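Long-range contacts in clavulanic acid biosynthesis oligopeptide binding protein 2 (Streptomyces clavuligerus, PDB 2WOL), which probably binds peptides or related small solutes as an oligopeptide-type solute-binding protein of the clavulanic acid biosynthetic pathway: residues 34-39 with 268-273; 225-230 with 248-253; 348-353 with 512-517. All blocks are in the same frame, centred on the assembly; numbering follows the deposited sequence.

Contact 1: 34-39 with 268-273; sequences TLRLVS and EFDINL
The F269 ring carries V38 on one face: V38 CB lies 4.0 Å from the ring centroid and 21° off its normal, a CH-pi contact displaced toward CG. The second flat group, the guanidinium of R36, offers its edge to the backbone: NE and NH2 both donate to E268 O, which lies almost in the guanidinium plane. These groups flank a beta-alpha-beta crossover in the mixed sheet of this family 5 solute-binding protein: strand 248-253, helix 257-265 and strand 271-272, with strand 34-39 lying between the two strands and parallel to both. The paired bonds hold the guanidinium side-on against a single carbonyl, R36 NH2 being 2.8 Å from E268 O; the bend at chi3 (55°) turns the head back to reach it. L37 pairs with I271 and V38 with N272. V38 N donates to I271 O, and V38 O receives L273 N at 2.8 Å. On the face bearing L37 and I271, the two side chains run side by side, with L37 CD2 3.8 Å from I271 CB, while L37 CB also meets L273 CB. Helix 257-265 covers the other face, where L260 packs on V38 and N272; N272 OD1 is taken by G275 N. Just before the edge strand, D270 N donates to R36 O, and the D270 carboxylate folds back on strand 34-39. Its OD1 is held by W538 NE1. A water bridges T34 O and D270 OD2, and the same OD2 accepts a nearly straight bond (169°) from R36 N, 2.8 Å away and above the carboxylate plane.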
loop_
_atom_site.group_PDB
_atom_site.type_symbol
_atom_site.label_atom_id
_atom_site.label_comp_id
_atom_site.label_asym_id
_atom_site.label_seq_id
_atom_site.Cartn_x
_atom_site.Cartn_y
_atom_site.Cartn_z
ATOM N N THR A 34 -14.039 2.924 -25.087
ATOM C CA THR A 34 -12.897 3.580 -24.474
ATOM C C THR A 34 -13.216 3.844 -23.009
ATOM O O THR A 34 -14.212 4.500 -22.697
ATOM C CB THR A 34 -12.571 4.895 -25.202
ATOM O OG1 THR A 34 -12.204 4.601 -26.555
ATOM C CG2 THR A 34 -11.423 5.631 -24.523
ATOM N N LEU A 35 -12.378 3.320 -22.119
ATOM C CA LEU A 35 -12.533 3.566 -20.690
ATOM C C LEU A 35 -11.860 4.891 -20.361
ATOM O O LEU A 35 -10.649 5.041 -20.531
ATOM C CB LEU A 35 -11.935 2.425 -19.859
ATOM C CG LEU A 35 -12.073 2.511 -18.332
ATOM C CD1 LEU A 35 -13.536 2.434 -17.860
ATOM C CD2 LEU A 35 -11.243 1.424 -17.676
ATOM N N ARG A 36 -12.661 5.850 -19.906
ATOM C CA ARG A 36 -12.178 7.193 -19.620
ATOM C C ARG A 36 -11.867 7.339 -18.140
ATOM O O ARG A 36 -12.769 7.381 -17.298
ATOM C CB ARG A 36 -13.201 8.237 -20.074
ATOM C CG ARG A 36 -13.407 8.281 -21.586
ATOM C CD ARG A 36 -14.608 9.140 -21.975
ATOM N NE ARG A 36 -14.527 10.494 -21.424
ATOM C CZ ARG A 36 -13.881 11.516 -21.988
ATOM N NH1 ARG A 36 -13.242 11.365 -23.144
ATOM N NH2 ARG A 36 -13.875 12.699 -21.390
ATOM N N LEU A 37 -10.574 7.386 -17.833
ATOM C CA LEU A 37 -10.095 7.492 -16.459
ATOM C C LEU A 37 -9.608 8.902 -16.179
ATOM O O LEU A 37 -9.281 9.654 -17.099
ATOM C CB LEU A 37 -8.967 6.485 -16.201
ATOM C CG LEU A 37 -9.287 5.001 -16.418
ATOM C CD1 LEU A 37 -8.063 4.152 -16.162
ATOM C CD2 LEU A 37 -10.444 4.555 -15.531
ATOM N N VAL A 38 -9.560 9.259 -14.900
ATOM C CA VAL A 38 -9.076 10.575 -14.512
ATOM C C VAL A 38 -8.219 10.481 -13.242
ATOM O O VAL A 38 -8.411 9.594 -12.410
ATOM C CB VAL A 38 -10.252 11.591 -14.379
ATOM C CG1 VAL A 38 -11.200 11.212 -13.240
ATOM C CG2 VAL A 38 -9.735 13.023 -14.246
ATOM N N SER A 39 -7.250 11.386 -13.132
ATOM C CA SER A 39 -6.368 11.474 -11.973
ATOM C C SER A 39 -6.008 12.937 -11.766
ATOM O O SER A 39 -5.954 13.715 -12.731
ATOM C CB SER A 39 -5.094 10.649 -12.207
ATOM O OG SER A 39 -4.166 10.807 -11.144
ATOM N N GLU A 268 -18.417 12.902 -17.335
ATOM C CA GLU A 268 -17.381 13.241 -18.321
ATOM C C GLU A 268 -16.200 12.276 -18.247
ATOM O O GLU A 268 -15.472 12.083 -19.228
ATOM C CB GLU A 268 -16.915 14.685 -18.133
ATOM C CG GLU A 268 -17.989 15.728 -18.457
ATOM C CD GLU A 268 -17.683 17.103 -17.884
ATOM O OE1 GLU A 268 -16.511 17.534 -17.921
ATOM O OE2 GLU A 268 -18.624 17.762 -17.402
ATOM N N PHE A 269 -16.019 11.681 -17.075
ATOM C CA PHE A 269 -15.058 10.603 -16.880
ATOM C C PHE A 269 -15.789 9.432 -16.256
ATOM O O PHE A 269 -16.782 9.621 -15.557
ATOM C CB PHE A 269 -13.898 11.061 -15.996
ATOM C CG PHE A 269 -13.210 12.284 -16.513
ATOM C CD1 PHE A 269 -13.445 13.525 -15.936
ATOM C CD2 PHE A 269 -12.354 12.204 -17.611
ATOM C CE1 PHE A 269 -12.823 14.664 -16.431
ATOM C CE2 PHE A 269 -11.727 13.335 -18.109
ATOM C CZ PHE A 269 -11.963 14.570 -17.518
ATOM N N ASP A 270 -15.300 8.227 -16.515
ATOM C CA ASP A 270 -15.969 7.027 -16.042
ATOM C C ASP A 270 -15.627 6.716 -14.594
ATOM O O ASP A 270 -16.517 6.454 -13.782
ATOM C CB ASP A 270 -15.614 5.839 -16.938
ATOM C CG ASP A 270 -16.054 6.042 -18.377
ATOM O OD1 ASP A 270 -17.095 6.700 -18.604
ATOM O OD2 ASP A 270 -15.365 5.535 -19.283
ATOM N N ILE A 271 -14.330 6.753 -14.289
ATOM C CA ILE A 271 -13.778 6.333 -13.005
ATOM C C ILE A 271 -12.549 7.173 -12.665
ATOM O O ILE A 271 -11.766 7.523 -13.549
ATOM C CB ILE A 271 -13.366 4.826 -13.042
ATOM C CG1 ILE A 271 -14.581 3.915 -13.289
ATOM C CG2 ILE A 271 -12.601 4.409 -11.769
ATOM C CD1 ILE A 271 -15.571 3.816 -12.127
ATOM N N ASN A 272 -12.398 7.496 -11.380
ATOM C CA ASN A 272 -11.177 8.113 -10.868
ATOM C C ASN A 272 -10.121 7.026 -10.635
ATOM O O ASN A 272 -10.237 6.227 -9.704
ATOM C CB ASN A 272 -11.491 8.870 -9.573
ATOM C CG ASN A 272 -10.256 9.441 -8.900
ATOM O OD1 ASN A 272 -9.126 9.174 -9.304
ATOM N ND2 ASN A 272 -10.473 10.234 -7.860
ATOM N N LEU A 273 -9.096 7.004 -11.486
ATOM C CA LEU A 273 -8.018 6.018 -11.386
ATOM C C LEU A 273 -7.156 6.220 -10.145
ATOM O O LEU A 273 -6.778 5.257 -9.479
ATOM C CB LEU A 273 -7.131 6.053 -12.639
ATOM C CG LEU A 273 -5.800 5.291 -12.573
ATOM C CD1 LEU A 273 -6.013 3.792 -12.399
ATOM C CD2 LEU A 273 -4.950 5.578 -13.802
HETATM O O HOH W 1 -16.476 5.794 -21.726
#

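Contact 2: 225-230 with 248-253; sequences LLHLER and RVELTI
H227 and E250 face each other as a non-hydrogen-bonded pair of the antiparallel strands 225-230 and 248-253. These strands are consecutive in the chain, joined by 17 residues without helix or strand, and form part of the mixed five-stranded sheet of this solute-binding protein. E250 CG makes a CH-pi contact over the centre of the imidazole, 3.6 Å from its centroid, and the carboxylate lies nearly parallel to the ring, 8° from it. L225 CD1 lies over the opposite ring face, toward the rim, so the imidazole is sandwiched. Polar side-chain bonds add a third member. R248, its chain extended from CG to NE, donates from NH2 to H227 ND1 at 3.0 Å, tilted 25° out of the ring plane, while R248 NE forms a salt bridge with E250 OE2 through the anti lone pair. As acceptor, ND1 would be unprotonated, which leaves the ring proton most likely on NE2. Backbone bonds run in two reciprocal pairs, L226 with L251 and L228 with V249; L228 N is 2.8 Å from V249 O. Apolar contacts fill the other face: L226 CB meets L251 CB at 4.1 Å, L228 CB meets V249 CB at 4.0 Å, and I253 CD1 reaches back to L226 CB. Strand 215-221 continues the sheet beyond 225-230, and strand 34-39 lies beyond 248-253. Helix 54-63 covers the leucine face, with L59 on L226 and L228, and L62 on V249.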
loop_
_atom_site.group_PDB
_atom_site.type_symbol
_atom_site.label_atom_id
_atom_site.label_comp_id
_atom_site.label_asym_id
_atom_site.label_seq_id
_atom_site.Cartn_x
_atom_site.Cartn_y
_atom_site.Cartn_z
ATOM N N LEU A 225 -1.997 13.627 -20.244
ATOM C CA LEU A 225 -2.735 12.423 -20.608
ATOM C C LEU A 225 -1.863 11.177 -20.688
ATOM O O LEU A 225 -0.638 11.256 -20.831
ATOM C CB LEU A 225 -3.501 12.629 -21.928
ATOM C CG LEU A 225 -2.730 12.944 -23.219
ATOM C CD1 LEU A 225 -2.164 11.683 -23.867
ATOM C CD2 LEU A 225 -3.638 13.678 -24.204
ATOM N N LEU A 226 -2.522 10.027 -20.596
ATOM C CA LEU A 226 -1.901 8.738 -20.845
ATOM C C LEU A 226 -2.927 7.880 -21.560
ATOM O O LEU A 226 -4.011 7.624 -21.028
ATOM C CB LEU A 226 -1.462 8.077 -19.531
ATOM C CG LEU A 226 -0.902 6.654 -19.612
ATOM C CD1 LEU A 226 0.422 6.617 -20.379
ATOM C CD2 LEU A 226 -0.731 6.084 -18.215
ATOM N N HIS A 227 -2.592 7.465 -22.776
ATOM C CA HIS A 227 -3.477 6.633 -23.581
ATOM C C HIS A 227 -2.880 5.248 -23.739
ATOM O O HIS A 227 -1.689 5.105 -24.047
ATOM C CB HIS A 227 -3.726 7.276 -24.948
ATOM C CG HIS A 227 -4.603 8.491 -24.898
ATOM N ND1 HIS A 227 -5.105 9.093 -26.031
ATOM C CD2 HIS A 227 -5.083 9.204 -23.850
ATOM C CE1 HIS A 227 -5.840 10.135 -25.686
ATOM N NE2 HIS A 227 -5.846 10.223 -24.367
ATOM N N LEU A 228 -3.716 4.240 -23.509
ATOM C CA LEU A 228 -3.339 2.844 -23.656
ATOM C C LEU A 228 -4.139 2.207 -24.778
ATOM O O LEU A 228 -5.349 2.415 -24.891
ATOM C CB LEU A 228 -3.584 2.070 -22.357
ATOM C CG LEU A 228 -3.026 2.599 -21.030
ATOM C CD1 LEU A 228 -3.251 1.551 -19.949
ATOM C CD2 LEU A 228 -1.545 2.970 -21.118
ATOM N N GLU A 229 -3.445 1.436 -25.608
ATOM C CA GLU A 229 -4.076 0.675 -26.687
ATOM C C GLU A 229 -3.848 -0.813 -26.448
ATOM O O GLU A 229 -3.010 -1.187 -25.632
ATOM C CB GLU A 229 -3.503 1.096 -28.050
ATOM C CG GLU A 229 -1.994 0.886 -28.165
ATOM C CD GLU A 229 -1.416 1.318 -29.498
ATOM O OE1 GLU A 229 -2.090 2.065 -30.240
ATOM O OE2 GLU A 229 -0.271 0.915 -29.793
ATOM N N ARG A 230 -4.589 -1.660 -27.156
ATOM C CA ARG A 230 -4.414 -3.099 -27.027
ATOM C C ARG A 230 -3.013 -3.544 -27.436
ATOM O O ARG A 230 -2.432 -3.028 -28.397
ATOM C CB ARG A 230 -5.446 -3.850 -27.864
ATOM C CG ARG A 230 -6.871 -3.758 -27.340
ATOM C CD ARG A 230 -7.727 -4.846 -27.977
ATOM N NE ARG A 230 -9.137 -4.761 -27.599
ATOM C CZ ARG A 230 -9.646 -5.259 -26.476
ATOM N NH1 ARG A 230 -8.868 -5.883 -25.601
ATOM N NH2 ARG A 230 -10.943 -5.139 -26.225
ATOM N N ARG A 248 -9.652 0.618 -25.661
ATOM C CA ARG A 248 -8.735 1.712 -25.382
ATOM C C ARG A 248 -8.973 2.214 -23.964
ATOM O O ARG A 248 -10.086 2.128 -23.443
ATOM C CB ARG A 248 -8.961 2.839 -26.396
ATOM C CG ARG A 248 -7.929 3.956 -26.393
ATOM C CD ARG A 248 -8.202 4.920 -27.540
ATOM N NE ARG A 248 -7.236 6.013 -27.574
ATOM C CZ ARG A 248 -6.066 5.956 -28.202
ATOM N NH1 ARG A 248 -5.713 4.857 -28.860
ATOM N NH2 ARG A 248 -5.254 7.004 -28.181
ATOM N N VAL A 249 -7.914 2.721 -23.342
ATOM C CA VAL A 249 -8.006 3.335 -22.025
ATOM C C VAL A 249 -7.372 4.719 -22.121
ATOM O O VAL A 249 -6.226 4.852 -22.556
ATOM C CB VAL A 249 -7.305 2.475 -20.940
ATOM C CG1 VAL A 249 -7.394 3.141 -19.569
ATOM C CG2 VAL A 249 -7.907 1.072 -20.889
ATOM N N GLU A 250 -8.130 5.743 -21.752
ATOM C CA GLU A 250 -7.643 7.114 -21.813
ATOM C C GLU A 250 -7.684 7.747 -20.431
ATOM O O GLU A 250 -8.759 7.916 -19.846
ATOM C CB GLU A 250 -8.463 7.936 -22.807
ATOM C CG GLU A 250 -8.249 7.517 -24.254
ATOM C CD GLU A 250 -9.098 8.307 -25.227
ATOM O OE1 GLU A 250 -9.898 9.158 -24.784
ATOM O OE2 GLU A 250 -8.970 8.065 -26.446
ATOM N N LEU A 251 -6.503 8.076 -19.914
ATOM C CA LEU A 251 -6.367 8.761 -18.639
ATOM C C LEU A 251 -6.146 10.256 -18.852
ATOM O O LEU A 251 -5.194 10.655 -19.533
ATOM C CB LEU A 251 -5.203 8.171 -17.831
ATOM C CG LEU A 251 -4.828 8.889 -16.528
ATOM C CD1 LEU A 251 -5.958 8.811 -15.505
ATOM C CD2 LEU A 251 -3.538 8.332 -15.944
ATOM N N THR A 252 -7.028 11.068 -18.269
ATOM C CA THR A 252 -6.862 12.521 -18.219
ATOM C C THR A 252 -6.197 12.868 -16.892
ATOM O O THR A 252 -6.647 12.426 -15.833
ATOM C CB THR A 252 -8.223 13.238 -18.365
ATOM O OG1 THR A 252 -8.739 12.990 -19.678
ATOM C CG2 THR A 252 -8.093 14.742 -18.157
ATOM N N ILE A 253 -5.129 13.661 -16.971
ATOM C CA ILE A 253 -4.237 13.929 -15.841
ATOM C C ILE A 253 -4.214 15.409 -15.462
ATOM O O ILE A 253 -4.267 16.281 -16.331
ATOM C CB ILE A 253 -2.787 13.509 -16.196
ATOM C CG1 ILE A 253 -2.732 12.012 -16.525
ATOM C CG2 ILE A 253 -1.807 13.866 -15.067
ATOM C CD1 ILE A 253 -1.419 11.548 -17.153
#

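Contact 3: 348-353 with 512-517; sequences TTALFP and AVERRV
A buried glutamate of helix 503-520 accepts hydrogen bonds from two consecutive amides of an irregular loop: E514 holds the 348-353 segment, which follows strand 346-347, against the helix. Both L351 N and F352 N donate to the same oxygen, E514 OE2, at 2.8 Å and 2.9 Å respectively. They reach it from opposite faces of the carboxylate plane. The F352 bond is the straighter, 166° at its hydrogen, and comes in nearly along the C-O axis; the L351 amide arrives on the anti side, well out of the plane. With CG anti to the backbone N (chi1 -173°) and the rest of the chain extended, E514 stretches from the helix far enough to place OE2 between the two donors. The other oxygen, OE1, accepts from Q360 NE2, so both ends of the buried carboxylate have partners, and the amide dipoles would be expected to stabilise its negative charge. Apolar groups lie beside the carboxylate. A350 CB and L351 CB lie against OE2, L351 CB at 3.4 Å from E514 OE2. The F352 ring runs back past the glutamate in the opposite direction, its plane 47° from the carboxylate; its CE1 is 3.7 Å from E514 CB. One turn along the helix, V517 CG1 touches L351 CD1 at 3.8 Å. Around the contact, strand 523-534 packs on L351 through L523 and P525, helix 460-468 receives F352 on L464 and V517 on V468, and helix 488-499 lies against V513 of helix 503-520.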
loop_
_atom_site.group_PDB
_atom_site.type_symbol
_atom_site.label_atom_id
_atom_site.label_comp_id
_atom_site.label_asym_id
_atom_site.label_seq_id
_atom_site.Cartn_x
_atom_site.Cartn_y
_atom_site.Cartn_z
ATOM N N THR A 348 -9.979 2.143 15.816
ATOM C CA THR A 348 -9.224 0.945 16.140
ATOM C C THR A 348 -8.366 1.159 17.381
ATOM O O THR A 348 -7.842 2.254 17.593
ATOM C CB THR A 348 -8.359 0.468 14.945
ATOM O OG1 THR A 348 -7.720 -0.769 15.280
ATOM C CG2 THR A 348 -7.301 1.494 14.573
ATOM N N THR A 349 -8.240 0.111 18.192
ATOM C CA THR A 349 -7.339 0.113 19.346
ATOM C C THR A 349 -6.122 -0.786 19.105
ATOM O O THR A 349 -5.281 -0.959 19.988
ATOM C CB THR A 349 -8.054 -0.345 20.627
ATOM O OG1 THR A 349 -8.482 -1.702 20.471
ATOM C CG2 THR A 349 -9.268 0.534 20.911
ATOM N N ALA A 350 -6.042 -1.371 17.913
ATOM C CA ALA A 350 -4.887 -2.175 17.518
ATOM C C ALA A 350 -4.434 -1.829 16.095
ATOM O O ALA A 350 -4.962 -0.905 15.474
ATOM C CB ALA A 350 -5.196 -3.660 17.662
ATOM N N LEU A 351 -3.460 -2.581 15.589
ATOM C CA LEU A 351 -2.747 -2.197 14.371
ATOM C C LEU A 351 -3.244 -2.875 13.091
ATOM O O LEU A 351 -3.529 -2.195 12.106
ATOM C CB LEU A 351 -1.238 -2.411 14.547
ATOM C CG LEU A 351 -0.611 -1.782 15.802
ATOM C CD1 LEU A 351 0.799 -2.293 16.021
ATOM C CD2 LEU A 351 -0.612 -0.260 15.734
ATOM N N PHE A 352 -3.347 -4.204 13.108
ATOM C CA PHE A 352 -3.733 -4.964 11.911
ATOM C C PHE A 352 -5.108 -4.572 11.380
ATOM O O PHE A 352 -6.064 -4.468 12.152
ATOM C CB PHE A 352 -3.769 -6.471 12.195
ATOM C CG PHE A 352 -2.418 -7.104 12.408
ATOM C CD1 PHE A 352 -2.208 -7.946 13.497
ATOM C CD2 PHE A 352 -1.368 -6.885 11.515
ATOM C CE1 PHE A 352 -0.970 -8.554 13.704
ATOM C CE2 PHE A 352 -0.127 -7.492 11.719
ATOM C CZ PHE A 352 0.066 -8.323 12.816
ATOM N N PRO A 353 -5.216 -4.358 10.055
ATOM C CA PRO A 353 -6.534 -4.265 9.421
ATOM C C PRO A 353 -7.262 -5.613 9.494
ATOM O O PRO A 353 -6.607 -6.656 9.553
ATOM C CB PRO A 353 -6.204 -3.925 7.961
ATOM C CG PRO A 353 -4.798 -3.444 7.971
ATOM C CD PRO A 353 -4.125 -4.176 9.085
ATOM N N ALA A 512 1.062 -12.412 18.800
ATOM C CA ALA A 512 2.043 -12.179 19.855
ATOM C C ALA A 512 2.928 -10.968 19.537
ATOM O O ALA A 512 3.230 -10.169 20.425
ATOM C CB ALA A 512 2.897 -13.420 20.091
ATOM N N VAL A 513 3.337 -10.832 18.276
ATOM C CA VAL A 513 4.094 -9.651 17.849
ATOM C C VAL A 513 3.309 -8.370 18.123
ATOM O O VAL A 513 3.827 -7.444 18.742
ATOM C CB VAL A 513 4.485 -9.702 16.351
ATOM C CG1 VAL A 513 5.173 -8.406 15.922
ATOM C CG2 VAL A 513 5.390 -10.895 16.073
ATOM N N GLU A 514 2.057 -8.329 17.666
ATOM C CA GLU A 514 1.234 -7.133 17.817
ATOM C C GLU A 514 1.024 -6.785 19.287
ATOM O O GLU A 514 1.112 -5.612 19.673
ATOM C CB GLU A 514 -0.115 -7.291 17.122
ATOM C CG GLU A 514 -0.916 -5.994 17.117
ATOM C CD GLU A 514 -2.290 -6.135 16.501
ATOM O OE1 GLU A 514 -2.977 -7.142 16.777
ATOM O OE2 GLU A 514 -2.679 -5.224 15.747
ATOM N N ARG A 515 0.758 -7.808 20.099
ATOM C CA ARG A 515 0.597 -7.613 21.533
ATOM C C ARG A 515 1.853 -6.998 22.149
ATOM O O ARG A 515 1.763 -6.032 22.904
ATOM C CB ARG A 515 0.239 -8.933 22.228
ATOM C CG ARG A 515 0.085 -8.796 23.736
ATOM C CD ARG A 515 -0.511 -10.047 24.367
ATOM N NE ARG A 515 -1.921 -10.221 24.017
ATOM C CZ ARG A 515 -2.940 -9.710 24.704
ATOM N NH1 ARG A 515 -2.721 -8.980 25.792
ATOM N NH2 ARG A 515 -4.184 -9.930 24.297
ATOM N N ARG A 516 3.021 -7.546 21.821
ATOM C CA ARG A 516 4.270 -7.026 22.380
ATOM C C ARG A 516 4.500 -5.582 21.947
ATOM O O ARG A 516 4.936 -4.762 22.747
ATOM C CB ARG A 516 5.456 -7.896 21.963
ATOM C CG ARG A 516 5.547 -9.208 22.710
ATOM C CD ARG A 516 6.637 -10.084 22.134
ATOM N NE ARG A 516 6.817 -11.312 22.905
ATOM C CZ ARG A 516 7.688 -11.457 23.899
ATOM N NH1 ARG A 516 8.471 -10.447 24.257
ATOM N NH2 ARG A 516 7.774 -12.614 24.540
ATOM N N VAL A 517 4.192 -5.276 20.686
ATOM C CA VAL A 517 4.316 -3.906 20.186
ATOM C C VAL A 517 3.430 -2.950 20.985
ATOM O O VAL A 517 3.868 -1.869 21.365
ATOM C CB VAL A 517 4.003 -3.803 18.674
ATOM C CG1 VAL A 517 3.945 -2.343 18.225
ATOM C CG2 VAL A 517 5.044 -4.558 17.869
#

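Contacts 1 and 2 belong to one sheet and their centres are only 9 Å apart. Strands 34-39 and 248-253 are neighbours: L37 N lies 2.8 Å from E250 O and L35 O 2.9 Å from E250 N, both probable hydrogen bonds. In sequence, contact 2 joins two consecutive antiparallel strands, between residues that contact 1 brings together from farther apart. Contact 3 comes later, on the opposite side of the chain's centre; its nearest atoms are about 20 Å from contact 1 and about 27 Å from contact 2. It fixes a loop to a helix, whereas contact 2 pairs two strands and contact 1 a strand with a two-residue strand and its flanking loop.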